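2-nitropropane dioxygenase (Streptomyces ansochromogenes, PDB 3BW2) probably oxidises nitronates such as propionate 3-nitronate with molecular oxygen, using a flavin mononucleotide held in a TIM barrel. Local coordinates at residues Pro17-Val22 against Ala42-Ala47; Gln52-Leu57 against Phe65-Phe70; Ala113-Leu118 against Val126-Gly131. All blocks are in the same frame, centred on the assembly; numbering follows the deposited sequence.

Interaction 1 (Pro17-Val22 against Ala42-Ala47); sequences PMAGGV and AGYKTA. With FMN (flavin mononucleotide), chain B.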
loop_
_atom_site.group_PDB
_atom_site.type_symbol
_atom_site.label_atom_id
_atom_site.label_comp_id
_atom_site.label_asym_id
_atom_site.label_seq_id
_atom_site.Cartn_x
_atom_site.Cartn_y
_atom_site.Cartn_z
ATOM N N PRO A 17 -15.647 -8.500 9.481
ATOM C CA PRO A 17 -16.660 -8.074 10.444
ATOM C C PRO A 17 -16.665 -6.552 10.336
ATOM O O PRO A 17 -15.600 -5.940 10.249
ATOM C CB PRO A 17 -16.087 -8.544 11.778
ATOM C CG PRO A 17 -14.593 -8.448 11.544
ATOM C CD PRO A 17 -14.465 -9.054 10.164
ATOM N N MET A 18 -17.843 -5.946 10.312
ATOM C CA MET A 18 -17.934 -4.497 10.210
ATOM C C MET A 18 -18.951 -3.985 11.217
ATOM O O MET A 18 -20.146 -4.245 11.097
ATOM C CB MET A 18 -18.313 -4.100 8.777
ATOM C CG MET A 18 -17.258 -4.530 7.758
ATOM S SD MET A 18 -17.586 -4.046 6.043
ATOM C CE MET A 18 -18.531 -5.484 5.461
ATOM N N ALA A 19 -18.459 -3.268 12.221
ATOM C CA ALA A 19 -19.308 -2.736 13.279
ATOM C C ALA A 19 -20.159 -1.580 12.790
ATOM O O ALA A 19 -20.106 -1.209 11.618
ATOM C CB ALA A 19 -18.452 -2.291 14.460
ATOM N N GLY A 20 -20.953 -1.017 13.694
ATOM C CA GLY A 20 -21.804 0.098 13.323
ATOM C C GLY A 20 -23.055 -0.324 12.580
ATOM O O GLY A 20 -23.641 0.468 11.842
ATOM N N GLY A 21 -23.457 -1.579 12.759
ATOM C CA GLY A 21 -24.658 -2.073 12.110
ATOM C C GLY A 21 -24.494 -2.486 10.660
ATOM O O GLY A 21 -25.481 -2.689 9.956
ATOM N N VAL A 22 -23.256 -2.616 10.204
ATOM C CA VAL A 22 -23.016 -3.008 8.822
ATOM C C VAL A 22 -23.170 -4.513 8.603
ATOM O O VAL A 22 -24.002 -4.952 7.806
ATOM C CB VAL A 22 -21.610 -2.567 8.360
ATOM C CG1 VAL A 22 -21.301 -3.140 6.980
ATOM C CG2 VAL A 22 -21.539 -1.043 8.329
ATOM N N ALA A 42 -18.928 -7.692 17.017
ATOM C CA ALA A 42 -19.378 -7.464 18.389
ATOM C C ALA A 42 -18.912 -6.090 18.885
ATOM O O ALA A 42 -19.272 -5.652 19.982
ATOM C CB ALA A 42 -18.852 -8.576 19.304
ATOM N N GLY A 43 -18.108 -5.417 18.066
ATOM C CA GLY A 43 -17.603 -4.105 18.427
ATOM C C GLY A 43 -18.703 -3.100 18.719
ATOM O O GLY A 43 -19.627 -2.925 17.928
ATOM N N TYR A 44 -18.592 -2.449 19.873
ATOM C CA TYR A 44 -19.547 -1.444 20.332
ATOM C C TYR A 44 -20.902 -1.987 20.791
ATOM O O TYR A 44 -21.761 -1.213 21.209
ATOM C CB TYR A 44 -19.749 -0.366 19.254
ATOM C CG TYR A 44 -18.448 0.259 18.786
ATOM C CD1 TYR A 44 -17.515 0.741 19.707
ATOM C CD2 TYR A 44 -18.140 0.347 17.432
ATOM C CE1 TYR A 44 -16.308 1.291 19.290
ATOM C CE2 TYR A 44 -16.927 0.899 16.998
ATOM C CZ TYR A 44 -16.018 1.367 17.935
ATOM O OH TYR A 44 -14.816 1.907 17.525
ATOM N N LYS A 45 -21.106 -3.301 20.714
ATOM C CA LYS A 45 -22.370 -3.883 21.175
ATOM C C LYS A 45 -22.177 -4.410 22.590
ATOM O O LYS A 45 -21.049 -4.518 23.063
ATOM C CB LYS A 45 -22.810 -5.055 20.291
ATOM C CG LYS A 45 -22.985 -4.738 18.813
ATOM C CD LYS A 45 -23.929 -5.742 18.163
ATOM C CE LYS A 45 -23.550 -6.046 16.719
ATOM N NZ LYS A 45 -23.321 -4.842 15.872
ATOM N N THR A 46 -23.276 -4.724 23.270
ATOM C CA THR A 46 -23.197 -5.286 24.613
ATOM C C THR A 46 -23.051 -6.781 24.381
ATOM O O THR A 46 -23.293 -7.262 23.270
ATOM C CB THR A 46 -24.495 -5.068 25.432
ATOM O OG1 THR A 46 -25.596 -5.680 24.748
ATOM C CG2 THR A 46 -24.773 -3.585 25.629
ATOM N N ALA A 47 -22.650 -7.516 25.409
ATOM C CA ALA A 47 -22.496 -8.959 25.276
ATOM C C ALA A 47 -23.834 -9.568 24.866
ATOM O O ALA A 47 -23.883 -10.557 24.124
ATOM C CB ALA A 47 -22.024 -9.563 26.595
HETATM N N1 FMN B . -12.355 -4.974 11.435
HETATM C C2 FMN B . -12.579 -5.562 12.692
HETATM O O2 FMN B . -11.792 -6.396 13.130
HETATM N N3 FMN B . -13.690 -5.217 13.445
HETATM C C4 FMN B . -14.631 -4.297 13.012
HETATM O O4 FMN B . -15.616 -4.025 13.722
HETATM C C4A FMN B . -14.432 -3.701 11.737
HETATM N N5 FMN B . -15.352 -2.788 11.226
HETATM C C5A FMN B . -15.193 -2.212 9.963
HETATM C C6 FMN B . -16.171 -1.305 9.478
HETATM C C7 FMN B . -16.069 -0.686 8.184
HETATM C C7M FMN B . -17.440 -0.439 7.510
HETATM C C8 FMN B . -14.923 -1.086 7.401
HETATM C C8M FMN B . -14.942 -1.153 5.874
HETATM C C9 FMN B . -13.916 -1.980 7.885
HETATM C C9A FMN B . -14.050 -2.553 9.172
HETATM N N10 FMN B . -13.091 -3.464 9.690
HETATM C C10 FMN B . -13.277 -4.052 10.959
HETATM C "C1'" FMN B . -11.769 -3.706 8.957
HETATM C "C2'" FMN B . -11.906 -5.037 8.176
HETATM O "O2'" FMN B . -11.641 -6.114 9.062
HETATM C "C3'" FMN B . -10.876 -5.158 7.002
HETATM O "O3'" FMN B . -9.581 -5.021 7.588
HETATM C "C4'" FMN B . -11.029 -4.091 5.905
HETATM O "O4'" FMN B . -12.415 -4.006 5.572
HETATM C "C5'" FMN B . -10.203 -4.474 4.642
HETATM O "O5'" FMN B . -10.332 -3.483 3.583
HETATM P P FMN B . -11.476 -3.419 2.416
HETATM O O1P FMN B . -11.480 -4.910 2.438
HETATM O O2P FMN B . -10.396 -2.598 1.737
HETATM O O3P FMN B . -12.317 -2.727 3.473
HETATM O O HOH W 1 -22.386 -4.536 12.865
#

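Interaction 2 (Gln52-Leu57 against Phe65-Phe70); sequences QEIKRL and FGVNVF. With FMN (flavin mononucleotide), chain B.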
loop_
_atom_site.group_PDB
_atom_site.type_symbol
_atom_site.label_atom_id
_atom_site.label_comp_id
_atom_site.label_asym_id
_atom_site.label_seq_id
_atom_site.Cartn_x
_atom_site.Cartn_y
_atom_site.Cartn_z
ATOM N N GLN A 52 -27.500 -12.091 20.814
ATOM C CA GLN A 52 -28.732 -12.166 20.039
ATOM C C GLN A 52 -28.436 -12.364 18.555
ATOM O O GLN A 52 -29.136 -13.114 17.875
ATOM C CB GLN A 52 -29.577 -10.902 20.232
ATOM C CG GLN A 52 -29.999 -10.649 21.673
ATOM C CD GLN A 52 -30.585 -11.885 22.333
ATOM O OE1 GLN A 52 -31.530 -12.485 21.822
ATOM N NE2 GLN A 52 -30.024 -12.271 23.477
ATOM N N GLU A 53 -27.405 -11.696 18.044
ATOM C CA GLU A 53 -27.066 -11.851 16.632
ATOM C C GLU A 53 -26.544 -13.258 16.363
ATOM O O GLU A 53 -26.853 -13.861 15.334
ATOM C CB GLU A 53 -26.021 -10.822 16.200
ATOM C CG GLU A 53 -26.521 -9.388 16.161
ATOM C CD GLU A 53 -25.669 -8.517 15.256
ATOM O OE1 GLU A 53 -24.426 -8.647 15.306
ATOM O OE2 GLU A 53 -26.241 -7.701 14.501
ATOM N N ILE A 54 -25.748 -13.783 17.287
ATOM C CA ILE A 54 -25.214 -15.131 17.133
ATOM C C ILE A 54 -26.367 -16.124 17.013
ATOM O O ILE A 54 -26.370 -16.985 16.132
ATOM C CB ILE A 54 -24.314 -15.514 18.334
ATOM C CG1 ILE A 54 -23.019 -14.697 18.285
ATOM C CG2 ILE A 54 -24.001 -17.005 18.307
ATOM C CD1 ILE A 54 -22.136 -14.848 19.510
ATOM N N LYS A 55 -27.354 -15.999 17.891
ATOM C CA LYS A 55 -28.509 -16.893 17.851
ATOM C C LYS A 55 -29.270 -16.707 16.539
ATOM O O LYS A 55 -29.678 -17.674 15.897
ATOM C CB LYS A 55 -29.439 -16.610 19.031
ATOM C CG LYS A 55 -28.862 -16.995 20.381
ATOM C CD LYS A 55 -29.880 -16.762 21.482
ATOM C CE LYS A 55 -29.393 -17.302 22.813
ATOM N NZ LYS A 55 -30.431 -17.172 23.877
ATOM N N ARG A 56 -29.450 -15.451 16.153
ATOM C CA ARG A 56 -30.149 -15.104 14.924
ATOM C C ARG A 56 -29.490 -15.798 13.734
ATOM O O ARG A 56 -30.152 -16.460 12.934
ATOM C CB ARG A 56 -30.095 -13.589 14.727
ATOM C CG ARG A 56 -30.884 -13.053 13.545
ATOM C CD ARG A 56 -32.320 -12.759 13.940
ATOM N NE ARG A 56 -33.265 -13.646 13.266
ATOM C CZ ARG A 56 -33.472 -13.656 11.954
ATOM N NH1 ARG A 56 -34.352 -14.500 11.430
ATOM N NH2 ARG A 56 -32.806 -12.820 11.166
ATOM N N LEU A 57 -28.175 -15.647 13.631
ATOM C CA LEU A 57 -27.408 -16.229 12.538
ATOM C C LEU A 57 -27.475 -17.755 12.477
ATOM O O LEU A 57 -27.542 -18.331 11.394
ATOM C CB LEU A 57 -25.952 -15.780 12.642
ATOM C CG LEU A 57 -25.020 -16.205 11.510
ATOM C CD1 LEU A 57 -25.591 -15.761 10.162
ATOM C CD2 LEU A 57 -23.650 -15.593 11.745
ATOM N N PHE A 65 -19.141 -19.562 10.846
ATOM C CA PHE A 65 -19.122 -18.105 10.796
ATOM C C PHE A 65 -18.204 -17.598 11.901
ATOM O O PHE A 65 -17.791 -18.362 12.781
ATOM C CB PHE A 65 -20.533 -17.550 10.994
ATOM C CG PHE A 65 -21.126 -17.856 12.345
ATOM C CD1 PHE A 65 -20.797 -17.086 13.460
ATOM C CD2 PHE A 65 -22.000 -18.927 12.508
ATOM C CE1 PHE A 65 -21.330 -17.377 14.716
ATOM C CE2 PHE A 65 -22.537 -19.227 13.758
ATOM C CZ PHE A 65 -22.201 -18.450 14.866
ATOM N N GLY A 66 -17.887 -16.310 11.858
ATOM C CA GLY A 66 -17.021 -15.746 12.871
ATOM C C GLY A 66 -17.647 -14.588 13.618
ATOM O O GLY A 66 -18.649 -14.008 13.185
ATOM N N VAL A 67 -17.056 -14.273 14.764
ATOM C CA VAL A 67 -17.493 -13.166 15.602
ATOM C C VAL A 67 -16.210 -12.410 15.951
ATOM O O VAL A 67 -15.227 -13.009 16.383
ATOM C CB VAL A 67 -18.183 -13.661 16.908
ATOM C CG1 VAL A 67 -18.568 -12.467 17.777
ATOM C CG2 VAL A 67 -19.425 -14.479 16.568
ATOM N N ASN A 68 -16.219 -11.098 15.752
ATOM C CA ASN A 68 -15.042 -10.283 16.025
ATOM C C ASN A 68 -15.231 -9.443 17.280
ATOM O O ASN A 68 -16.301 -8.883 17.504
ATOM C CB ASN A 68 -14.761 -9.393 14.800
ATOM C CG ASN A 68 -13.689 -8.349 15.053
ATOM O OD1 ASN A 68 -13.988 -7.225 15.460
ATOM N ND2 ASN A 68 -12.435 -8.714 14.814
ATOM N N VAL A 69 -14.198 -9.372 18.113
ATOM C CA VAL A 69 -14.288 -8.579 19.336
ATOM C C VAL A 69 -13.112 -7.607 19.457
ATOM O O VAL A 69 -12.010 -7.883 18.974
ATOM C CB VAL A 69 -14.341 -9.476 20.601
ATOM C CG1 VAL A 69 -15.457 -10.502 20.468
ATOM C CG2 VAL A 69 -13.022 -10.152 20.816
ATOM N N PHE A 70 -13.360 -6.459 20.084
ATOM C CA PHE A 70 -12.321 -5.452 20.268
ATOM C C PHE A 70 -11.590 -5.674 21.584
ATOM O O PHE A 70 -12.209 -6.003 22.601
ATOM C CB PHE A 70 -12.916 -4.041 20.284
ATOM C CG PHE A 70 -13.576 -3.631 18.997
ATOM C CD1 PHE A 70 -13.316 -4.306 17.807
ATOM C CD2 PHE A 70 -14.418 -2.520 18.965
ATOM C CE1 PHE A 70 -13.880 -3.878 16.605
ATOM C CE2 PHE A 70 -14.988 -2.084 17.768
ATOM C CZ PHE A 70 -14.716 -2.764 16.586
HETATM N N1 FMN B . -12.355 -4.974 11.435
HETATM C C2 FMN B . -12.579 -5.562 12.692
HETATM O O2 FMN B . -11.792 -6.396 13.130
HETATM N N3 FMN B . -13.690 -5.217 13.445
HETATM C C4 FMN B . -14.631 -4.297 13.012
HETATM O O4 FMN B . -15.616 -4.025 13.722
HETATM C C4A FMN B . -14.432 -3.701 11.737
HETATM N N5 FMN B . -15.352 -2.788 11.226
HETATM C C5A FMN B . -15.193 -2.212 9.963
HETATM C C6 FMN B . -16.171 -1.305 9.478
HETATM C C7 FMN B . -16.069 -0.686 8.184
HETATM C C7M FMN B . -17.440 -0.439 7.510
HETATM C C8 FMN B . -14.923 -1.086 7.401
HETATM C C8M FMN B . -14.942 -1.153 5.874
HETATM C C9 FMN B . -13.916 -1.980 7.885
HETATM C C9A FMN B . -14.050 -2.553 9.172
HETATM N N10 FMN B . -13.091 -3.464 9.690
HETATM C C10 FMN B . -13.277 -4.052 10.959
HETATM C "C1'" FMN B . -11.769 -3.706 8.957
HETATM C "C2'" FMN B . -11.906 -5.037 8.176
HETATM O "O2'" FMN B . -11.641 -6.114 9.062
HETATM C "C3'" FMN B . -10.876 -5.158 7.002
HETATM O "O3'" FMN B . -9.581 -5.021 7.588
HETATM C "C4'" FMN B . -11.029 -4.091 5.905
HETATM O "O4'" FMN B . -12.415 -4.006 5.572
HETATM C "C5'" FMN B . -10.203 -4.474 4.642
HETATM O "O5'" FMN B . -10.332 -3.483 3.583
HETATM P P FMN B . -11.476 -3.419 2.416
HETATM O O1P FMN B . -11.480 -4.910 2.438
HETATM O O2P FMN B . -10.396 -2.598 1.737
HETATM O O3P FMN B . -12.317 -2.727 3.473
#

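Interaction 3 (Ala113-Leu118 against Val126-Gly131); sequences AKLAVL and VSFHFG. With FMN (flavin mononucleotide), chain B.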
loop_
_atom_site.group_PDB
_atom_site.type_symbol
_atom_site.label_atom_id
_atom_site.label_comp_id
_atom_site.label_asym_id
_atom_site.label_seq_id
_atom_site.Cartn_x
_atom_site.Cartn_y
_atom_site.Cartn_z
ATOM N N ALA A 113 -17.529 -9.988 29.464
ATOM C CA ALA A 113 -18.855 -10.572 29.291
ATOM C C ALA A 113 -18.986 -11.264 27.936
ATOM O O ALA A 113 -19.641 -12.307 27.816
ATOM C CB ALA A 113 -19.920 -9.492 29.435
ATOM N N LYS A 114 -18.363 -10.690 26.912
ATOM C CA LYS A 114 -18.428 -11.285 25.582
ATOM C C LYS A 114 -17.663 -12.604 25.548
ATOM O O LYS A 114 -18.120 -13.573 24.943
ATOM C CB LYS A 114 -17.891 -10.298 24.539
ATOM C CG LYS A 114 -18.828 -9.108 24.340
ATOM C CD LYS A 114 -18.248 -8.034 23.427
ATOM C CE LYS A 114 -19.234 -6.878 23.281
ATOM N NZ LYS A 114 -18.642 -5.697 22.591
ATOM N N LEU A 115 -16.507 -12.648 26.210
ATOM C CA LEU A 115 -15.713 -13.874 26.259
ATOM C C LEU A 115 -16.490 -14.967 26.983
ATOM O O LEU A 115 -16.419 -16.142 26.620
ATOM C CB LEU A 115 -14.383 -13.640 26.983
ATOM C CG LEU A 115 -13.274 -12.913 26.220
ATOM C CD1 LEU A 115 -12.025 -12.835 27.088
ATOM C CD2 LEU A 115 -12.962 -13.657 24.926
ATOM N N ALA A 116 -17.229 -14.574 28.015
ATOM C CA ALA A 116 -18.026 -15.527 28.781
ATOM C C ALA A 116 -19.047 -16.171 27.844
ATOM O O ALA A 116 -19.256 -17.387 27.865
ATOM C CB ALA A 116 -18.733 -14.812 29.930
ATOM N N VAL A 117 -19.671 -15.348 27.010
ATOM C CA VAL A 117 -20.658 -15.841 26.059
ATOM C C VAL A 117 -20.025 -16.767 25.019
ATOM O O VAL A 117 -20.536 -17.855 24.744
ATOM C CB VAL A 117 -21.353 -14.669 25.327
ATOM C CG1 VAL A 117 -22.165 -15.192 24.150
ATOM C CG2 VAL A 117 -22.260 -13.921 26.295
ATOM N N LEU A 118 -18.906 -16.332 24.448
ATOM C CA LEU A 118 -18.214 -17.109 23.422
ATOM C C LEU A 118 -17.637 -18.422 23.945
ATOM O O LEU A 118 -17.453 -19.375 23.186
ATOM C CB LEU A 118 -17.111 -16.255 22.790
ATOM C CG LEU A 118 -17.671 -15.039 22.040
ATOM C CD1 LEU A 118 -16.562 -14.049 21.715
ATOM C CD2 LEU A 118 -18.373 -15.518 20.773
ATOM N N VAL A 126 -13.426 -16.848 16.003
ATOM C CA VAL A 126 -13.437 -15.588 16.741
ATOM C C VAL A 126 -12.179 -14.826 16.349
ATOM O O VAL A 126 -11.087 -15.397 16.324
ATOM C CB VAL A 126 -13.427 -15.806 18.274
ATOM C CG1 VAL A 126 -13.222 -14.469 18.991
ATOM C CG2 VAL A 126 -14.743 -16.420 18.720
ATOM N N SER A 127 -12.329 -13.548 16.018
ATOM C CA SER A 127 -11.175 -12.734 15.652
ATOM C C SER A 127 -11.095 -11.554 16.612
ATOM O O SER A 127 -12.098 -11.154 17.199
ATOM C CB SER A 127 -11.276 -12.245 14.199
ATOM O OG SER A 127 -12.363 -11.354 14.021
ATOM N N PHE A 128 -9.897 -11.009 16.778
ATOM C CA PHE A 128 -9.684 -9.890 17.689
ATOM C C PHE A 128 -9.073 -8.710 16.954
ATOM O O PHE A 128 -8.264 -8.890 16.048
ATOM C CB PHE A 128 -8.750 -10.318 18.826
ATOM C CG PHE A 128 -9.295 -11.434 19.674
ATOM C CD1 PHE A 128 -9.993 -11.159 20.842
ATOM C CD2 PHE A 128 -9.120 -12.761 19.296
ATOM C CE1 PHE A 128 -10.515 -12.193 21.627
ATOM C CE2 PHE A 128 -9.632 -13.799 20.070
ATOM C CZ PHE A 128 -10.333 -13.512 21.239
ATOM N N HIS A 129 -9.458 -7.503 17.357
ATOM C CA HIS A 129 -8.941 -6.294 16.734
ATOM C C HIS A 129 -8.401 -5.358 17.810
ATOM O O HIS A 129 -8.874 -5.377 18.949
ATOM C CB HIS A 129 -10.053 -5.591 15.942
ATOM C CG HIS A 129 -9.565 -4.875 14.719
ATOM N ND1 HIS A 129 -9.703 -3.514 14.542
ATOM C CD2 HIS A 129 -8.950 -5.337 13.604
ATOM C CE1 HIS A 129 -9.196 -3.169 13.370
ATOM N NE2 HIS A 129 -8.732 -4.257 12.781
ATOM N N PHE A 130 -7.400 -4.558 17.441
ATOM C CA PHE A 130 -6.764 -3.586 18.335
ATOM C C PHE A 130 -5.839 -4.227 19.368
ATOM O O PHE A 130 -5.720 -3.741 20.494
ATOM C CB PHE A 130 -7.817 -2.736 19.055
ATOM C CG PHE A 130 -8.699 -1.934 18.134
ATOM C CD1 PHE A 130 -8.148 -1.064 17.200
ATOM C CD2 PHE A 130 -10.085 -2.027 18.224
ATOM C CE1 PHE A 130 -8.967 -0.291 16.368
ATOM C CE2 PHE A 130 -10.910 -1.266 17.404
ATOM C CZ PHE A 130 -10.348 -0.393 16.471
ATOM N N GLY A 131 -5.184 -5.316 18.987
ATOM C CA GLY A 131 -4.281 -5.968 19.914
ATOM C C GLY A 131 -4.358 -7.479 19.909
ATOM O O GLY A 131 -5.022 -8.075 19.064
HETATM N N1 FMN B . -12.355 -4.974 11.435
HETATM C C2 FMN B . -12.579 -5.562 12.692
HETATM O O2 FMN B . -11.792 -6.396 13.130
HETATM N N3 FMN B . -13.690 -5.217 13.445
HETATM C C4 FMN B . -14.631 -4.297 13.012
HETATM O O4 FMN B . -15.616 -4.025 13.722
HETATM C C4A FMN B . -14.432 -3.701 11.737
HETATM N N5 FMN B . -15.352 -2.788 11.226
HETATM C C5A FMN B . -15.193 -2.212 9.963
HETATM C C6 FMN B . -16.171 -1.305 9.478
HETATM C C7 FMN B . -16.069 -0.686 8.184
HETATM C C7M FMN B . -17.440 -0.439 7.510
HETATM C C8 FMN B . -14.923 -1.086 7.401
HETATM C C8M FMN B . -14.942 -1.153 5.874
HETATM C C9 FMN B . -13.916 -1.980 7.885
HETATM C C9A FMN B . -14.050 -2.553 9.172
HETATM N N10 FMN B . -13.091 -3.464 9.690
HETATM C C10 FMN B . -13.277 -4.052 10.959
HETATM C "C1'" FMN B . -11.769 -3.706 8.957
HETATM C "C2'" FMN B . -11.906 -5.037 8.176
HETATM O "O2'" FMN B . -11.641 -6.114 9.062
HETATM C "C3'" FMN B . -10.876 -5.158 7.002
HETATM O "O3'" FMN B . -9.581 -5.021 7.588
HETATM C "C4'" FMN B . -11.029 -4.091 5.905
HETATM O "O4'" FMN B . -12.415 -4.006 5.572
HETATM C "C5'" FMN B . -10.203 -4.474 4.642
HETATM O "O5'" FMN B . -10.332 -3.483 3.583
HETATM P P FMN B . -11.476 -3.419 2.416
HETATM O O1P FMN B . -11.480 -4.910 2.438
HETATM O O2P FMN B . -10.396 -2.598 1.737
HETATM O O3P FMN B . -12.317 -2.727 3.473
#

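Interaction 1 (Pro17-Val22 against Ala42-Ala47)
The methyl of Ala-19 is the meeting point of the two loops: its CB lies 3.7 Å from the carbonyl O of Gly-43 and 4.0 Å from CD2 of Tyr-44, reaching the phenol ring obliquely. The same small residue faces the flavin. Ala-19 N donates to FMN N5 at 3.3 Å with an N-H...N angle of 152°, and makes a weak, more bent bond to O4. Just before it in the chain, the Pro-17 carbonyl O stands over the flavin face at C4A, 2.9 Å from that atom. Met-18 CG sits beside its own backbone N (chi1 -62°), which lays the chain over the same face of the dimethylbenzene ring; CB is 3.6 Å from FMN C6, while SD reaches both ring methyls.

Further out, a water spans the loops, donating to Met-18 O and accepting from Lys-45 NZ at 3.2 Å, with a weak third bond from Gly-21 N. Met-18 O is also bonded to Ser-23 OG. On the other loop, a type II turn from Ala-42 to Lys-45, closed by Lys-45 N to Ala-42 O, presents the Gly-43 carbonyl and the Tyr-44 ring. That ring stacks on His-298 and its OH is bonded to Tyr-294, while Tyr-44 N is held by Asp-109.

Between the loops the contact is therefore apolar and water-bridged, while Ala-19 N bonds to the cofactor. An N-H given mainly to N5, and weakly to O4, would be expected to stabilise electron density at N5.

Interaction 2 (Gln52-Leu57 against Phe65-Phe70)
Ile-54 and Leu-57, one helical turn apart on helix 52-57, face strand 65-70 across 10.6 Å between the segment axes, the two running almost antiparallel at 170°. The contact is wholly apolar and buried. Leu-57 CD2 drops onto one face of the Phe-65 ring, 3.7 Å from its centroid, a CH-pi contact displaced toward CG. Phe-65 CG stands between its backbone N and carbonyl carbon (chi1 64°), a setting that swings the ring out to the helix. Ile-54 works with two branches: CG2 meets Phe-65 CZ obliquely at 4.1 Å, while CG1 and CD1 both lie 4.0 Å from Val-67 CG2. Helix 25-33 adds Ala-28 and Ala-29 against Leu-57.

The strand's other side belongs to the cofactor. Asn-68 OD1 accepts from FMN N3 at 2.9 Å with an angle of 151°, and its ND2 is bonded to Ser-127 OG, which fixes the rotation of the amide. Phe-70 turns its ring edge to the same end of the flavin, CZ lying 3.3 Å from FMN O4.

Strand 38-41, helix 47-60 and strand 65-70 form a beta-alpha-beta unit, and this contact seats its helix against the strand that follows it, which lies parallel to the first. Hydrophobic residues facing the helix, with cofactor-binding residues turned inward toward the C-terminal end of the strand, as Asn-68 and Phe-70 are here, are characteristic of the TIM barrel.

Interaction 3 (Ala113-Leu118 against Val126-Gly131)
Leu-118 and Val-126 mark the closest approach of the two backbones, with 8.4 Å between their CA atoms, where helix 113-118 comes nearest to strand 126-129; the chain leaves the strand through Phe-130 and Gly-131, both at positive phi. At the near end Leu-118 CD1 packs on Val-126 CG2 at 4.2 Å. Farther along, Leu-115 CD2 comes up to the edge of the Phe-128 ring, near its plane, 4.4 Å from CE1. The helix thus rests on two alternate strand residues through methyl groups, a light and fully apolar contact. Leu-118 and Phe-128 also touch Val-69 of the adjacent strand, while Val-117 and Leu-118 lean on Met-50 of helix 47-60.

Lys-114 leaves the helix on another side. Its chain is fully extended, and the buried NZ forms a salt bridge with Asp-109 and hydrogen bonds to the carbonyl oxygens of Ala-42 and Lys-45, so charge and carbonyl dipoles together satisfy it.

The alternate residue His-129 turns to the barrel interior. FMN O2 sits over one face of its imidazole, 3.1 Å from both CG and CD2, and C2 lies 3.7 Å above the ring plane, offset toward the rim. On Phe-130, the first residue past the strand, the ring face takes His-129 ND1 over its centre, 3.6 Å from the plane. Phe-130 also meets Tyr-294 and His-179.

One short strand thereby serves two environments: Val-126 and Phe-128 give it a greasy outer surface for the helix, while His-129 places an aromatic face against the C2=O2 carbonyl of the flavin. Since O2 meets a ring face, dispersion and electrostatics, rather than an in-plane hydrogen bond, would be expected to govern this approach.

In the fold
From the N terminus, the three contacts follow one another in series, neither nesting nor crossing. Interaction 1 brings together the loops after strands 13-15 and 38-41, closing a span that includes helix 25-33. Interaction 2 then closes the short connection from helix 47-60 to strand 65-70, and interaction 3 does likewise for helix 111-120 and strand 125-129. Ala-42 N bonds to Asn-68 O, joining interactions 1 and 2; Val-69 N bonds to Ser-127 O, joining 2 and 3 as neighbouring strands of the parallel sheet. Ala-47 against Ala-113 links 1 with 3. Together they tie one sector of the barrel, whose inward residues reach the FMN ring system, to the helices outside it.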